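Local coordinates for protein heme oxygenase (Leptospira interrogans, PDB 5KZL) that probably cleaves heme oxidatively to biliverdin, carbon monoxide and free iron, as heme oxygenases do, binding the substrate between helices, at residues A[51-62]-A[128-136]. The protein carries 1 engineered substitution. Sequence-based numbering, arbitrary orientation. Where two conformers were deposited one is given.
Sequences FYYVYESMEEEL and HSYVRYLGD. With HEM (protoporphyrin IX containing Fe), chain B.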
# COMPACT_ATOMS: atom_id res chain seq x y z
N PHE A 51 -1.43 -7.15 4.76
CA PHE A 51 -0.74 -6.49 3.65
C PHE A 51 -0.23 -7.51 2.64
O PHE A 51 -0.32 -7.26 1.44
CB PHE A 51 0.41 -5.60 4.16
CG PHE A 51 -0.02 -4.24 4.66
CD1 PHE A 51 -1.16 -3.61 4.15
CD2 PHE A 51 0.76 -3.54 5.58
CE1 PHE A 51 -1.53 -2.34 4.60
CE2 PHE A 51 0.41 -2.26 5.98
CZ PHE A 51 -0.75 -1.67 5.52
N TYR A 52 0.26 -8.67 3.11
CA TYR A 52 0.69 -9.70 2.15
C TYR A 52 -0.43 -10.01 1.14
O TYR A 52 -0.18 -9.99 -0.07
CB TYR A 52 1.16 -10.98 2.84
CG TYR A 52 1.39 -12.06 1.79
CD1 TYR A 52 2.54 -12.07 1.01
CD2 TYR A 52 0.38 -12.98 1.48
CE1 TYR A 52 2.73 -13.02 -0.00
CE2 TYR A 52 0.56 -13.93 0.48
CZ TYR A 52 1.73 -13.94 -0.27
OH TYR A 52 1.90 -14.86 -1.27
N TYR A 53 -1.64 -10.32 1.63
CA TYR A 53 -2.75 -10.68 0.74
C TYR A 53 -3.15 -9.52 -0.19
O TYR A 53 -3.43 -9.71 -1.37
CB TYR A 53 -3.93 -11.24 1.55
CG TYR A 53 -3.60 -12.58 2.17
CD1 TYR A 53 -3.29 -13.68 1.37
CD2 TYR A 53 -3.55 -12.74 3.56
CE1 TYR A 53 -2.95 -14.91 1.94
CE2 TYR A 53 -3.18 -13.96 4.13
CZ TYR A 53 -2.92 -15.05 3.31
OH TYR A 53 -2.60 -16.29 3.83
N VAL A 54 -3.12 -8.31 0.36
CA VAL A 54 -3.50 -7.11 -0.40
C VAL A 54 -2.52 -6.87 -1.55
O VAL A 54 -2.95 -6.75 -2.71
CB VAL A 54 -3.59 -5.89 0.56
CG1 VAL A 54 -3.64 -4.57 -0.21
CG2 VAL A 54 -4.78 -6.03 1.51
N TYR A 55 -1.22 -6.81 -1.24
CA TYR A 55 -0.21 -6.58 -2.28
C TYR A 55 -0.09 -7.73 -3.25
O TYR A 55 0.14 -7.47 -4.42
CB TYR A 55 1.14 -6.23 -1.64
CG TYR A 55 1.19 -4.83 -1.06
CD1 TYR A 55 1.57 -3.74 -1.84
CD2 TYR A 55 0.86 -4.60 0.27
CE1 TYR A 55 1.63 -2.46 -1.30
CE2 TYR A 55 0.95 -3.32 0.83
CZ TYR A 55 1.33 -2.25 0.03
OH TYR A 55 1.40 -0.99 0.55
N GLU A 56 -0.26 -8.99 -2.81
CA GLU A 56 -0.24 -10.15 -3.72
C GLU A 56 -1.31 -9.95 -4.80
O GLU A 56 -1.01 -10.11 -5.98
CB GLU A 56 -0.49 -11.46 -2.95
CG GLU A 56 -0.74 -12.66 -3.85
CD GLU A 56 -1.03 -13.93 -3.08
OE1 GLU A 56 -1.99 -13.96 -2.28
OE2 GLU A 56 -0.27 -14.91 -3.27
N SER A 57 -2.54 -9.59 -4.39
CA SER A 57 -3.66 -9.35 -5.31
C SER A 57 -3.41 -8.12 -6.18
O SER A 57 -3.54 -8.20 -7.41
CB SER A 57 -4.96 -9.17 -4.54
OG SER A 57 -6.02 -9.03 -5.47
N MET A 58 -3.03 -6.97 -5.55
CA MET A 58 -2.76 -5.76 -6.32
C MET A 58 -1.70 -6.00 -7.39
O MET A 58 -1.92 -5.58 -8.53
CB MET A 58 -2.42 -4.59 -5.39
CG MET A 58 -2.18 -3.30 -6.12
SD MET A 58 -2.13 -1.86 -5.04
CE MET A 58 -0.72 -2.19 -4.10
N GLU A 59 -0.60 -6.73 -7.06
CA GLU A 59 0.49 -7.03 -8.00
C GLU A 59 0.06 -8.03 -9.06
O GLU A 59 0.45 -7.88 -10.22
CB GLU A 59 1.78 -7.41 -7.26
CG GLU A 59 2.20 -6.18 -6.46
CD GLU A 59 3.10 -6.20 -5.24
OE1 GLU A 59 3.77 -7.23 -4.99
OE2 GLU A 59 3.19 -5.14 -4.58
N GLU A 60 -0.84 -8.96 -8.70
CA GLU A 60 -1.39 -9.87 -9.71
C GLU A 60 -2.18 -9.08 -10.77
O GLU A 60 -2.01 -9.27 -11.97
CB GLU A 60 -2.30 -10.89 -9.04
CG GLU A 60 -1.56 -12.09 -8.50
CD GLU A 60 -2.44 -13.08 -7.75
OE1 GLU A 60 -3.68 -12.95 -7.82
OE2 GLU A 60 -1.87 -13.97 -7.08
N GLU A 61 -3.02 -8.15 -10.29
CA GLU A 61 -3.89 -7.33 -11.12
C GLU A 61 -3.14 -6.23 -11.90
O GLU A 61 -3.47 -5.99 -13.06
CB GLU A 61 -5.06 -6.77 -10.28
CG GLU A 61 -5.94 -7.86 -9.64
CD GLU A 61 -6.30 -9.05 -10.51
OE1 GLU A 61 -6.59 -8.88 -11.72
OE2 GLU A 61 -6.27 -10.19 -9.99
N LEU A 62 -2.12 -5.60 -11.30
CA LEU A 62 -1.31 -4.60 -12.01
C LEU A 62 -0.50 -5.27 -13.14
O LEU A 62 -0.34 -4.68 -14.21
CB LEU A 62 -0.39 -3.84 -11.05
CG LEU A 62 -1.10 -2.80 -10.15
CD1 LEU A 62 -0.15 -2.31 -9.07
CD2 LEU A 62 -1.65 -1.59 -10.98
N HIS A 128 -5.34 2.56 -6.33
CA HIS A 128 -4.73 1.54 -5.50
C HIS A 128 -3.20 1.72 -5.44
O HIS A 128 -2.63 1.71 -4.34
CB HIS A 128 -5.17 0.17 -6.02
CG HIS A 128 -6.61 -0.12 -5.70
ND1 HIS A 128 -6.96 -0.93 -4.64
CD2 HIS A 128 -7.74 0.37 -6.27
CE1 HIS A 128 -8.29 -0.96 -4.64
NE2 HIS A 128 -8.80 -0.18 -5.58
N SER A 129 -2.57 1.92 -6.61
CA SER A 129 -1.15 2.25 -6.74
C SER A 129 -0.84 3.54 -5.92
O SER A 129 0.04 3.52 -5.07
CB SER A 129 -0.80 2.46 -8.21
OG SER A 129 0.49 3.03 -8.28
N TYR A 130 -1.60 4.63 -6.13
CA TYR A 130 -1.41 5.89 -5.39
C TYR A 130 -1.48 5.71 -3.86
O TYR A 130 -0.54 6.06 -3.15
CB TYR A 130 -2.42 6.98 -5.85
CG TYR A 130 -2.45 8.20 -4.94
CD1 TYR A 130 -1.47 9.19 -5.04
CD2 TYR A 130 -3.44 8.35 -3.98
CE1 TYR A 130 -1.48 10.30 -4.18
CE2 TYR A 130 -3.43 9.44 -3.09
CZ TYR A 130 -2.47 10.43 -3.23
OH TYR A 130 -2.47 11.50 -2.36
N VAL A 131 -2.62 5.22 -3.36
CA VAL A 131 -2.88 5.12 -1.92
C VAL A 131 -1.85 4.26 -1.24
O VAL A 131 -1.25 4.71 -0.28
CB VAL A 131 -4.33 4.70 -1.57
CG1 VAL A 131 -4.51 4.58 -0.07
CG2 VAL A 131 -5.34 5.70 -2.13
N ARG A 132 -1.62 3.04 -1.75
CA ARG A 132 -0.61 2.17 -1.16
C ARG A 132 0.85 2.55 -1.56
O ARG A 132 1.62 2.89 -0.67
CB ARG A 132 -0.91 0.67 -1.43
CG ARG A 132 -2.07 0.08 -0.57
CD ARG A 132 -2.09 0.41 0.95
NE ARG A 132 -0.77 0.30 1.60
CZ ARG A 132 -0.48 0.64 2.86
NH1 ARG A 132 -1.44 1.08 3.68
NH2 ARG A 132 0.77 0.56 3.30
N TYR A 133 1.25 2.46 -2.84
CA TYR A 133 2.68 2.68 -3.19
C TYR A 133 3.20 4.07 -2.95
O TYR A 133 4.32 4.19 -2.45
CB TYR A 133 2.99 2.30 -4.62
CG TYR A 133 2.73 0.85 -4.97
CD1 TYR A 133 3.15 -0.18 -4.13
CD2 TYR A 133 2.16 0.51 -6.19
CE1 TYR A 133 2.95 -1.52 -4.47
CE2 TYR A 133 1.96 -0.83 -6.55
CZ TYR A 133 2.36 -1.83 -5.68
OH TYR A 133 2.14 -3.13 -6.04
N LEU A 134 2.44 5.13 -3.32
CA LEU A 134 3.02 6.45 -3.07
C LEU A 134 3.15 6.71 -1.55
O LEU A 134 4.14 7.29 -1.13
CB LEU A 134 2.30 7.60 -3.83
CG LEU A 134 3.00 8.97 -3.77
CD1 LEU A 134 4.48 8.91 -4.21
CD2 LEU A 134 2.23 10.02 -4.54
N GLY A 135 2.21 6.17 -0.76
CA GLY A 135 2.27 6.24 0.70
C GLY A 135 3.48 5.49 1.24
O GLY A 135 4.20 6.01 2.09
N ASP A 136 3.73 4.28 0.70
CA ASP A 136 4.87 3.43 1.10
C ASP A 136 6.19 4.12 0.80
O ASP A 136 7.09 4.18 1.64
CB ASP A 136 4.86 2.09 0.36
CG ASP A 136 3.68 1.18 0.60
OD1 ASP A 136 3.04 1.30 1.67
OD2 ASP A 136 3.41 0.33 -0.26
CHA HEM B . 2.18 10.63 2.46
CHB HEM B . -0.88 7.00 2.32
CHC HEM B . -0.24 6.42 7.02
CHD HEM B . 3.38 9.37 6.89
C1A HEM B . 1.31 9.69 2.03
C2A HEM B . 0.79 9.64 0.69
C3A HEM B . -0.09 8.64 0.67
C4A HEM B . -0.10 8.06 1.94
CMA HEM B . -0.87 8.17 -0.49
CAA HEM B . 1.15 10.54 -0.47
CBA HEM B . 0.44 11.91 -0.42
CGA HEM B . 0.71 12.66 -1.66
O1A HEM B . -0.18 12.97 -2.39
O2A HEM B . 1.87 12.95 -1.91
C1B HEM B . -1.00 6.52 3.61
C2B HEM B . -1.96 5.50 4.00
C3B HEM B . -1.76 5.36 5.33
C4B HEM B . -0.70 6.29 5.73
CMB HEM B . -2.91 4.74 3.15
CAB HEM B . -2.40 4.52 6.26
CBB HEM B . -3.45 4.00 5.85
C1C HEM B . 0.89 7.04 7.42
C2C HEM B . 1.59 6.82 8.63
C3C HEM B . 2.64 7.67 8.57
C4C HEM B . 2.58 8.37 7.32
CMC HEM B . 1.24 5.83 9.74
CAC HEM B . 3.63 7.80 9.62
CBC HEM B . 4.77 8.30 9.36
C1D HEM B . 3.28 10.04 5.69
C2D HEM B . 4.15 11.18 5.32
C3D HEM B . 3.84 11.50 4.09
C4D HEM B . 2.76 10.58 3.70
CMD HEM B . 5.22 11.79 6.16
CAD HEM B . 4.44 12.63 3.30
CBD HEM B . 5.80 12.35 2.78
CGD HEM B . 6.36 13.47 1.98
O1D HEM B . 5.68 14.32 1.55
O2D HEM B . 7.54 13.46 1.77
NA HEM B . 0.70 8.72 2.73
NB HEM B . -0.39 6.91 4.67
NC HEM B . 1.50 7.96 6.71
ND HEM B . 2.49 9.74 4.68
FE HEM B . 1.09 8.38 4.70
O HOH W 1 2.67 6.80 4.22
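Phe51 lays CE1 over the centre of one face of the Arg132 guanidinium, 3.5 Å above its plane, while the hydroxyl of Tyr55 meets the same group at its edge. The Tyr133 ring offers a second example of this division of labour: in one of the two conformers of Met58, its methyl CE sits over one face, 3.9 Å from the ring centroid, in a CH-pi contact, and Glu59 OE2 and Leu62 CD1 approach the rim near the ring plane. In that copy Met58 reaches the face by running out extended and then bending at the thioether (chi3 65°), which also makes a Met-aromatic contact. Tyr133 is thus a knob in a hole formed by Tyr55, Met58, Glu59 and Leu62 of helix 41-64, and its hydroxyl donates to Glu59 OE2 over 2.7 Å, on the anti side of a carboxylate whose oxygens also take the backbone N-H groups of Arg81 and Lys82. Tyr55 OH accepts from Arg132 NE, nearly straight at 161°. The same hydroxyl donates to the syn lone pair of Asp136 OD2 at 2.5 Å, and the two bonds together fix its rotation. Asp136 OD1 closes the triangle with a salt bridge to Arg132 NH2 at 2.9 Å, one helical turn apart, and NH1 of the arginine turns to Asn205 on helix 188-210. Held through both carboxylate oxygens, Asp136 is oriented next to Gly135, whose O receives a hydrogen bond from the iron-bound water; it probably corresponds to the distal aspartate that orders water over the iron in heme oxygenases.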